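Local coordinates for protein SMG-7 (Caenorhabditis elegans, PDB 3ZHE), which forms a heterodimer with SMG-5 in which the arrangement of two 14-3-3-like domains is required for efficient nonsense-mediated mRNA decay, at residues 133-141 / 165-176; 257-268 / 360-368. One frame throughout, in Å; residues are numbered along the deposited sequence.

Contact 1 (133-141 / 165-176); sequences LLRMGDLMR and AVWNQLGLISSL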
loop_
_atom_site.group_PDB
_atom_site.type_symbol
_atom_site.label_atom_id
_atom_site.label_comp_id
_atom_site.label_asym_id
_atom_site.label_seq_id
_atom_site.Cartn_x
_atom_site.Cartn_y
_atom_site.Cartn_z
ATOM N N LEU B 133 1.025 11.064 2.532
ATOM C CA LEU B 133 1.379 10.350 3.757
ATOM C C LEU B 133 1.504 11.299 4.951
ATOM O O LEU B 133 1.050 10.987 6.057
ATOM C CB LEU B 133 2.678 9.565 3.560
ATOM C CG LEU B 133 2.578 8.351 2.636
ATOM C CD1 LEU B 133 3.952 7.761 2.359
ATOM C CD2 LEU B 133 1.656 7.305 3.243
ATOM N N LEU B 134 2.115 12.458 4.715
ATOM C CA LEU B 134 2.258 13.484 5.745
ATOM C C LEU B 134 0.899 13.903 6.301
ATOM O O LEU B 134 0.686 13.920 7.519
ATOM C CB LEU B 134 2.988 14.708 5.182
ATOM C CG LEU B 134 2.877 16.005 5.992
ATOM C CD1 LEU B 134 3.613 15.897 7.321
ATOM C CD2 LEU B 134 3.382 17.196 5.186
ATOM N N ARG B 135 -0.023 14.226 5.400
ATOM C CA ARG B 135 -1.336 14.718 5.807
ATOM C C ARG B 135 -2.223 13.638 6.429
ATOM O O ARG B 135 -3.030 13.930 7.316
ATOM C CB ARG B 135 -2.045 15.417 4.644
ATOM C CG ARG B 135 -1.339 16.680 4.174
ATOM C CD ARG B 135 -0.786 17.468 5.353
ATOM N NE ARG B 135 -0.131 18.702 4.935
ATOM C CZ ARG B 135 0.471 19.547 5.767
ATOM N NH1 ARG B 135 0.503 19.290 7.068
ATOM N NH2 ARG B 135 1.041 20.648 5.299
ATOM N N MET B 136 -2.075 12.398 5.969
ATOM C CA MET B 136 -2.740 11.278 6.625
ATOM C C MET B 136 -2.196 11.145 8.041
ATOM O O MET B 136 -2.928 10.793 8.967
ATOM C CB MET B 136 -2.525 9.975 5.851
ATOM C CG MET B 136 -3.462 9.792 4.670
ATOM S SD MET B 136 -5.199 9.784 5.160
ATOM C CE MET B 136 -5.232 8.380 6.272
ATOM N N GLY B 137 -0.907 11.434 8.196
ATOM C CA GLY B 137 -0.287 11.474 9.508
ATOM C C GLY B 137 -0.934 12.521 10.394
ATOM O O GLY B 137 -1.261 12.253 11.556
ATOM N N ASP B 138 -1.120 13.719 9.841
ATOM C CA ASP B 138 -1.812 14.792 10.553
ATOM C C ASP B 138 -3.204 14.353 10.995
ATOM O O ASP B 138 -3.607 14.583 12.138
ATOM C CB ASP B 138 -1.924 16.048 9.682
ATOM C CG ASP B 138 -0.636 16.847 9.636
ATOM O OD1 ASP B 138 0.157 16.751 10.595
ATOM O OD2 ASP B 138 -0.419 17.578 8.647
ATOM N N LEU B 139 -3.929 13.718 10.079
ATOM C CA LEU B 139 -5.283 13.256 10.359
ATOM C C LEU B 139 -5.307 12.228 11.481
ATOM O O LEU B 139 -6.181 12.266 12.347
ATOM C CB LEU B 139 -5.927 12.679 9.098
ATOM C CG LEU B 139 -6.226 13.685 7.986
ATOM C CD1 LEU B 139 -6.908 13.000 6.815
ATOM C CD2 LEU B 139 -7.079 14.829 8.514
ATOM N N MET B 140 -4.344 11.311 11.465
ATOM C CA MET B 140 -4.242 10.319 12.528
ATOM C C MET B 140 -3.894 10.979 13.858
ATOM O O MET B 140 -4.318 10.515 14.916
ATOM C CB MET B 140 -3.213 9.240 12.184
ATOM C CG MET B 140 -3.584 8.387 10.981
ATOM S SD MET B 140 -5.271 7.753 11.053
ATOM C CE MET B 140 -5.181 6.682 12.483
ATOM N N ARG B 141 -3.126 12.065 13.805
ATOM C CA ARG B 141 -2.758 12.778 15.024
ATOM C C ARG B 141 -3.966 13.490 15.623
ATOM O O ARG B 141 -4.136 13.521 16.843
ATOM C CB ARG B 141 -1.631 13.779 14.766
ATOM C CG ARG B 141 -0.879 14.173 16.031
ATOM C CD ARG B 141 0.147 15.267 15.777
ATOM N NE ARG B 141 -0.450 16.599 15.802
ATOM C CZ ARG B 141 -0.668 17.342 14.722
ATOM N NH1 ARG B 141 -0.333 16.886 13.524
ATOM N NH2 ARG B 141 -1.216 18.543 14.842
ATOM N N ALA B 165 8.325 20.228 7.007
ATOM C CA ALA B 165 7.043 20.019 7.669
ATOM C C ALA B 165 6.992 18.658 8.349
ATOM O O ALA B 165 6.570 18.550 9.498
ATOM C CB ALA B 165 5.905 20.156 6.672
ATOM N N VAL B 166 7.441 17.629 7.636
ATOM C CA VAL B 166 7.418 16.263 8.147
ATOM C C VAL B 166 8.247 16.144 9.422
ATOM O O VAL B 166 7.796 15.571 10.417
ATOM C CB VAL B 166 7.952 15.265 7.104
ATOM C CG1 VAL B 166 7.628 13.844 7.523
ATOM C CG2 VAL B 166 7.358 15.564 5.737
ATOM N N TRP B 167 9.456 16.697 9.382
ATOM C CA TRP B 167 10.335 16.729 10.544
ATOM C C TRP B 167 9.661 17.430 11.724
ATOM O O TRP B 167 9.742 16.965 12.865
ATOM C CB TRP B 167 11.649 17.435 10.203
ATOM C CG TRP B 167 12.455 16.766 9.125
ATOM C CD1 TRP B 167 12.549 17.142 7.815
ATOM C CD2 TRP B 167 13.287 15.609 9.271
ATOM N NE1 TRP B 167 13.387 16.289 7.137
ATOM C CE2 TRP B 167 13.852 15.338 8.008
ATOM C CE3 TRP B 167 13.606 14.774 10.346
ATOM C CZ2 TRP B 167 14.719 14.268 7.792
ATOM C CZ3 TRP B 167 14.466 13.712 10.130
ATOM C CH2 TRP B 167 15.012 13.469 8.863
ATOM N N ASN B 168 8.993 18.546 11.442
ATOM C CA ASN B 168 8.272 19.285 12.477
ATOM C C ASN B 168 7.163 18.452 13.120
ATOM O O ASN B 168 7.020 18.430 14.345
ATOM C CB ASN B 168 7.703 20.591 11.912
ATOM C CG ASN B 168 7.051 21.456 12.977
ATOM O OD1 ASN B 168 7.711 22.270 13.624
ATOM N ND2 ASN B 168 5.745 21.289 13.158
ATOM N N GLN B 169 6.384 17.767 12.287
ATOM C CA GLN B 169 5.304 16.908 12.767
ATOM C C GLN B 169 5.854 15.772 13.627
ATOM O O GLN B 169 5.284 15.435 14.671
ATOM C CB GLN B 169 4.506 16.336 11.592
ATOM C CG GLN B 169 3.971 17.380 10.622
ATOM C CD GLN B 169 3.029 18.370 11.273
ATOM O OE1 GLN B 169 3.110 19.572 11.026
ATOM N NE2 GLN B 169 2.122 17.868 12.103
ATOM N N LEU B 170 6.962 15.186 13.179
ATOM C CA LEU B 170 7.671 14.172 13.953
ATOM C C LEU B 170 8.059 14.739 15.317
ATOM O O LEU B 170 7.966 14.055 16.343
ATOM C CB LEU B 170 8.916 13.697 13.197
ATOM C CG LEU B 170 8.693 12.777 11.993
ATOM C CD1 LEU B 170 9.910 12.767 11.079
ATOM C CD2 LEU B 170 8.371 11.366 12.461
ATOM N N GLY B 171 8.482 16.000 15.317
ATOM C CA GLY B 171 8.792 16.702 16.549
ATOM C C GLY B 171 7.585 16.799 17.459
ATOM O O GLY B 171 7.692 16.600 18.669
ATOM N N LEU B 172 6.432 17.104 16.869
ATOM C CA LEU B 172 5.184 17.189 17.620
ATOM C C LEU B 172 4.854 15.849 18.274
ATOM O O LEU B 172 4.491 15.795 19.451
ATOM C CB LEU B 172 4.035 17.632 16.709
ATOM C CG LEU B 172 4.147 19.021 16.076
ATOM C CD1 LEU B 172 2.961 19.302 15.164
ATOM C CD2 LEU B 172 4.255 20.086 17.153
ATOM N N ILE B 173 4.987 14.772 17.504
ATOM C CA ILE B 173 4.755 13.426 18.021
ATOM C C ILE B 173 5.684 13.110 19.192
ATOM O O ILE B 173 5.250 12.573 20.214
ATOM C CB ILE B 173 4.926 12.358 16.919
ATOM C CG1 ILE B 173 3.777 12.449 15.916
ATOM C CG2 ILE B 173 4.975 10.962 17.519
ATOM C CD1 ILE B 173 2.421 12.127 16.507
ATOM N N SER B 174 6.960 13.458 19.040
ATOM C CA SER B 174 7.940 13.255 20.105
ATOM C C SER B 174 7.587 14.042 21.366
ATOM O O SER B 174 7.758 13.550 22.481
ATOM C CB SER B 174 9.344 13.634 19.628
ATOM O OG SER B 174 9.840 12.701 18.683
ATOM N N SER B 175 7.100 15.266 21.184
ATOM C CA SER B 175 6.710 16.102 22.313
ATOM C C SER B 175 5.491 15.524 23.023
ATOM O O SER B 175 5.382 15.598 24.247
ATOM C CB SER B 175 6.429 17.534 21.859
ATOM O OG SER B 175 7.621 18.190 21.467
ATOM N N LEU B 176 4.577 14.949 22.246
ATOM C CA LEU B 176 3.385 14.321 22.809
ATOM C C LEU B 176 3.745 13.128 23.690
ATOM O O LEU B 176 3.110 12.888 24.717
ATOM C CB LEU B 176 2.423 13.887 21.699
ATOM C CG LEU B 176 1.620 14.987 21.002
ATOM C CD1 LEU B 176 0.779 14.402 19.879
ATOM C CD2 LEU B 176 0.742 15.726 22.001
#

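Contact 2 (257-268 / 360-368); sequences KEMIVPLMSVYK and DAFGYFHCL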
loop_
_atom_site.group_PDB
_atom_site.type_symbol
_atom_site.label_atom_id
_atom_site.label_comp_id
_atom_site.label_asym_id
_atom_site.label_seq_id
_atom_site.Cartn_x
_atom_site.Cartn_y
_atom_site.Cartn_z
ATOM N N LYS B 257 23.449 11.924 17.409
ATOM C CA LYS B 257 23.129 12.990 16.465
ATOM C C LYS B 257 22.091 13.945 17.045
ATOM O O LYS B 257 22.013 15.109 16.651
ATOM C CB LYS B 257 22.595 12.394 15.158
ATOM C CG LYS B 257 21.288 11.623 15.327
ATOM C CD LYS B 257 20.722 11.122 14.008
ATOM C CE LYS B 257 19.427 10.354 14.240
ATOM N NZ LYS B 257 18.829 9.822 12.984
ATOM N N GLU B 258 21.301 13.446 17.992
ATOM C CA GLU B 258 20.203 14.209 18.579
ATOM C C GLU B 258 20.702 15.273 19.557
ATOM O O GLU B 258 19.913 16.002 20.159
ATOM C CB GLU B 258 19.214 13.262 19.261
ATOM C CG GLU B 258 18.695 12.170 18.335
ATOM C CD GLU B 258 17.779 11.181 19.030
ATOM O OE1 GLU B 258 17.613 11.276 20.265
ATOM O OE2 GLU B 258 17.224 10.303 18.336
ATOM N N MET B 259 22.020 15.346 19.704
ATOM C CA MET B 259 22.664 16.388 20.490
ATOM C C MET B 259 23.555 17.234 19.585
ATOM O O MET B 259 23.639 18.452 19.740
ATOM C CB MET B 259 23.499 15.779 21.619
ATOM C CG MET B 259 22.691 15.174 22.757
ATOM S SD MET B 259 23.745 14.618 24.113
ATOM C CE MET B 259 22.528 13.972 25.259
ATOM N N ILE B 260 24.211 16.575 18.633
ATOM C CA ILE B 260 25.113 17.248 17.703
ATOM C C ILE B 260 24.370 18.177 16.747
ATOM O O ILE B 260 24.745 19.340 16.587
ATOM C CB ILE B 260 25.951 16.236 16.896
ATOM C CG1 ILE B 260 26.897 15.470 17.826
ATOM C CG2 ILE B 260 26.735 16.941 15.797
ATOM C CD1 ILE B 260 27.791 16.367 18.659
ATOM N N VAL B 261 23.319 17.661 16.114
ATOM C CA VAL B 261 22.515 18.454 15.180
ATOM C C VAL B 261 21.891 19.721 15.792
ATOM O O VAL B 261 22.013 20.802 15.210
ATOM C CB VAL B 261 21.445 17.594 14.448
ATOM C CG1 VAL B 261 20.347 18.471 13.866
ATOM C CG2 VAL B 261 22.094 16.750 13.364
ATOM N N PRO B 262 21.232 19.603 16.963
ATOM C CA PRO B 262 20.699 20.828 17.573
ATOM C C PRO B 262 21.802 21.803 17.978
ATOM O O PRO B 262 21.574 23.012 18.000
ATOM C CB PRO B 262 19.980 20.311 18.824
ATOM C CG PRO B 262 19.674 18.889 18.528
ATOM C CD PRO B 262 20.833 18.405 17.724
ATOM N N LEU B 263 22.983 21.277 18.294
ATOM C CA LEU B 263 24.104 22.116 18.701
ATOM C C LEU B 263 24.621 22.943 17.527
ATOM O O LEU B 263 25.000 24.102 17.698
ATOM C CB LEU B 263 25.228 21.267 19.302
ATOM C CG LEU B 263 26.259 22.013 20.152
ATOM C CD1 LEU B 263 25.575 22.753 21.292
ATOM C CD2 LEU B 263 27.313 21.055 20.690
ATOM N N MET B 264 24.628 22.345 16.338
ATOM C CA MET B 264 25.033 23.048 15.122
ATOM C C MET B 264 24.146 24.259 14.865
ATOM O O MET B 264 24.637 25.352 14.583
ATOM C CB MET B 264 24.963 22.121 13.907
ATOM C CG MET B 264 25.986 21.006 13.897
ATOM S SD MET B 264 26.037 20.131 12.320
ATOM C CE MET B 264 26.326 21.486 11.184
ATOM N N SER B 265 22.837 24.045 14.955
ATOM C CA SER B 265 21.853 25.090 14.693
ATOM C C SER B 265 22.032 26.275 15.632
ATOM O O SER B 265 22.087 27.423 15.193
ATOM C CB SER B 265 20.439 24.526 14.836
ATOM O OG SER B 265 19.461 25.516 14.573
ATOM N N VAL B 266 22.121 25.987 16.926
ATOM C CA VAL B 266 22.322 27.024 17.930
ATOM C C VAL B 266 23.659 27.729 17.708
ATOM O O VAL B 266 23.771 28.941 17.892
ATOM C CB VAL B 266 22.244 26.442 19.357
ATOM C CG1 VAL B 266 22.530 27.515 20.397
ATOM C CG2 VAL B 266 20.876 25.820 19.595
ATOM N N TYR B 267 24.666 26.968 17.287
ATOM C CA TYR B 267 25.983 27.532 17.002
ATOM C C TYR B 267 25.958 28.498 15.821
ATOM O O TYR B 267 26.488 29.607 15.909
ATOM C CB TYR B 267 27.009 26.426 16.742
ATOM C CG TYR B 267 28.315 26.942 16.180
ATOM C CD1 TYR B 267 29.228 27.605 16.992
ATOM C CD2 TYR B 267 28.635 26.770 14.840
ATOM C CE1 TYR B 267 30.421 28.082 16.484
ATOM C CE2 TYR B 267 29.827 27.245 14.323
ATOM C CZ TYR B 267 30.715 27.898 15.150
ATOM O OH TYR B 267 31.903 28.370 14.639
ATOM N N LYS B 268 25.352 28.068 14.719
ATOM C CA LYS B 268 25.280 28.881 13.508
ATOM C C LYS B 268 24.539 30.191 13.751
ATOM O O LYS B 268 24.953 31.246 13.270
ATOM C CB LYS B 268 24.611 28.104 12.372
ATOM C CG LYS B 268 24.488 28.894 11.079
ATOM C CD LYS B 268 23.707 28.132 10.020
ATOM C CE LYS B 268 23.599 28.948 8.738
ATOM N NZ LYS B 268 22.804 28.256 7.685
ATOM N N ASP B 360 19.798 8.903 8.032
ATOM C CA ASP B 360 19.353 10.003 8.872
ATOM C C ASP B 360 19.089 11.193 7.961
ATOM O O ASP B 360 18.656 12.259 8.405
ATOM C CB ASP B 360 20.428 10.337 9.905
ATOM C CG ASP B 360 20.849 9.124 10.714
ATOM O OD1 ASP B 360 19.958 8.370 11.160
ATOM O OD2 ASP B 360 22.068 8.920 10.898
ATOM N N ALA B 361 19.371 10.984 6.678
ATOM C CA ALA B 361 19.054 11.932 5.613
ATOM C C ALA B 361 19.682 13.319 5.752
ATOM O O ALA B 361 19.009 14.328 5.556
ATOM C CB ALA B 361 17.541 12.045 5.430
ATOM N N PHE B 362 20.969 13.370 6.082
ATOM C CA PHE B 362 21.710 14.617 5.964
ATOM C C PHE B 362 21.950 14.836 4.475
ATOM O O PHE B 362 21.933 13.883 3.697
ATOM C CB PHE B 362 23.034 14.554 6.726
ATOM C CG PHE B 362 22.919 13.964 8.103
ATOM C CD1 PHE B 362 22.123 14.559 9.068
ATOM C CD2 PHE B 362 23.622 12.819 8.435
ATOM C CE1 PHE B 362 22.023 14.015 10.333
ATOM C CE2 PHE B 362 23.526 12.273 9.697
ATOM C CZ PHE B 362 22.727 12.872 10.649
ATOM N N GLY B 363 22.172 16.084 4.076
ATOM C CA GLY B 363 22.200 16.430 2.666
ATOM C C GLY B 363 20.862 17.048 2.320
ATOM O O GLY B 363 20.745 17.853 1.398
ATOM N N TYR B 364 19.844 16.644 3.071
ATOM C CA TYR B 364 18.563 17.331 3.088
ATOM C C TYR B 364 18.557 18.187 4.348
ATOM O O TYR B 364 17.519 18.672 4.800
ATOM C CB TYR B 364 17.414 16.325 3.097
ATOM C CG TYR B 364 17.381 15.439 1.871
ATOM C CD1 TYR B 364 16.953 15.937 0.648
ATOM C CD2 TYR B 364 17.775 14.108 1.934
ATOM C CE1 TYR B 364 16.919 15.138 -0.478
ATOM C CE2 TYR B 364 17.744 13.298 0.811
ATOM C CZ TYR B 364 17.316 13.819 -0.391
ATOM O OH TYR B 364 17.283 13.018 -1.510
ATOM N N PHE B 365 19.753 18.344 4.907
ATOM C CA PHE B 365 20.000 19.181 6.068
ATOM C C PHE B 365 20.990 20.252 5.627
ATOM O O PHE B 365 22.083 19.936 5.157
ATOM C CB PHE B 365 20.590 18.331 7.196
ATOM C CG PHE B 365 20.743 19.061 8.498
ATOM C CD1 PHE B 365 19.633 19.545 9.168
ATOM C CD2 PHE B 365 21.993 19.240 9.067
ATOM C CE1 PHE B 365 19.766 20.206 10.370
ATOM C CE2 PHE B 365 22.133 19.902 10.272
ATOM C CZ PHE B 365 21.017 20.386 10.923
ATOM N N HIS B 366 20.606 21.518 5.759
ATOM C CA HIS B 366 21.401 22.601 5.190
ATOM C C HIS B 366 21.945 23.586 6.221
ATOM O O HIS B 366 22.383 24.680 5.869
ATOM C CB HIS B 366 20.604 23.335 4.108
ATOM C CG HIS B 366 20.423 22.539 2.853
ATOM N ND1 HIS B 366 21.136 22.793 1.702
ATOM C CD2 HIS B 366 19.621 21.484 2.574
ATOM C CE1 HIS B 366 20.776 21.935 0.765
ATOM N NE2 HIS B 366 19.858 21.129 1.269
ATOM N N CYS B 367 21.919 23.196 7.490
ATOM C CA CYS B 367 22.547 23.994 8.533
ATOM C C CYS B 367 24.051 23.803 8.503
ATOM O O CYS B 367 24.541 22.735 8.867
ATOM C CB CYS B 367 22.032 23.591 9.914
ATOM S SG CYS B 367 22.963 24.311 11.288
ATOM N N LEU B 368 24.772 24.831 8.059
ATOM C CA LEU B 368 26.230 24.865 8.160
ATOM C C LEU B 368 26.871 23.626 7.532
ATOM O O LEU B 368 27.678 22.947 8.165
ATOM C CB LEU B 368 26.631 24.977 9.635
ATOM C CG LEU B 368 28.017 25.483 10.036
ATOM C CD1 LEU B 368 28.184 26.954 9.686
ATOM C CD2 LEU B 368 28.233 25.253 11.523
#

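Contact 1 (133-141 / 165-176)
Leu134 and Gln169 meet where helices 122-142 and 164-176 run side by side, their short axes 10.7 Å apart and inclined by 23°. Packing is close here. Leu134 CD1 lies 3.6 Å from Gln169 CG, the two side chains crossing at about a right angle, while CD2 of the same leucine points to the methyl of Ala165. Because CG of Leu134 stands anti to the backbone N (chi1 163°), both branches reach the second helix near Val166.

One turn on, buried Asp138 gathers charge. Its OD2 takes a bond from Arg135 NH1 at 2.5 Å, in the guanidinium plane and nearly along the C-O axis; its OD1 has a weak bond from Arg141 NH1. The Gln169 amide, turned 82° from the carboxylate, brings NE2 to 2.7 Å from Asp138 OD1, but at a poor angle. Tyr153 OH, from helix 146-159, bonds to Asp138 OD1, Arg141 NH1 and Gln169 NE2 and so joins what the direct pair does not. An asparagine in place of Asp138 would probably leave Arg135 and Arg141 without their shared negative mate.

The Arg141 chain, bent at chi3, is the other well-packed part, a knob among Gln169, Leu172, Ile173 and Leu176, with Ile173 CD1 resting on its aliphatic stem. The looser, solvent side belongs to two leucines: Leu172 CD1 covers one guanidinium face at 4.1 Å, and exposed Leu176 touches the Arg141 stem. Two near-parallel helices, with helix 146-159 between them in sequence, lie side by side as in the superhelical stacking of TPR-like proteins, consistent with the predicted repeat that includes 133-141.

Contact 2 (257-268 / 360-368)
Val261 projects from helix 257-270 as a forked bump between two phenylalanines of the loop 360-368. Its CG1 approaches Phe365 CZ at 3.6 Å, the side chains coming from opposite directions, while CG2 meets Phe362 CE1 obliquely at 4.1 Å. CG1 stands anti to the backbone N (chi1 161°), which gives each methyl its own ring. One turn earlier on the helix, the extended Lys257 passes Phe362 with its CD and ends in a salt bridge, NZ to Asp360 OD1 at 2.6 Å, the ammonium arriving from above the carboxylate plane.

This is an irregular chain, shaped by a type II beta turn from Ala361 to Tyr364, laid across one side of a helix in an all-helical domain; Arg189 of helix 180-191 bonds to Asp360 O and packs against both phenylalanines.

Farther along, both sides supply bumps. From the loop, Cys367 SG settles against the backbone of Ser265, 3.7 Å from its CA, with Met264 CB and Lys268 CD beside it. From the helix, the Met264 methyl, its chain bent at chi3 (55°), lies by Leu368 CB, and SD faces the edge of Phe365. Leu368 CD2 then meets the edge of the Tyr267 ring, near its plane and 3.7 Å from Tyr267 CD2.

How the contacts relate
Contact 1 is the more buried of the two, joining neighbouring helices that lie close in sequence; contact 2 is partly buried and joins a helix to a loop more than ninety residues farther on. Their chemistry follows: contact 1 has a charged network carried by helix 122-142 alone and linked through Tyr153 to Gln169 of the other helix, whereas contact 2 is mostly apolar and sulfur-containing, with its one salt bridge at the end of the helical segment. They share no helix and their centres are about 20 Å apart, yet they touch: Trp167, on helix 164-176, packs against Asp360 and Ala361. Helix 180-191 lies alongside both, with Arg189 making a cation-pi contact to Trp167.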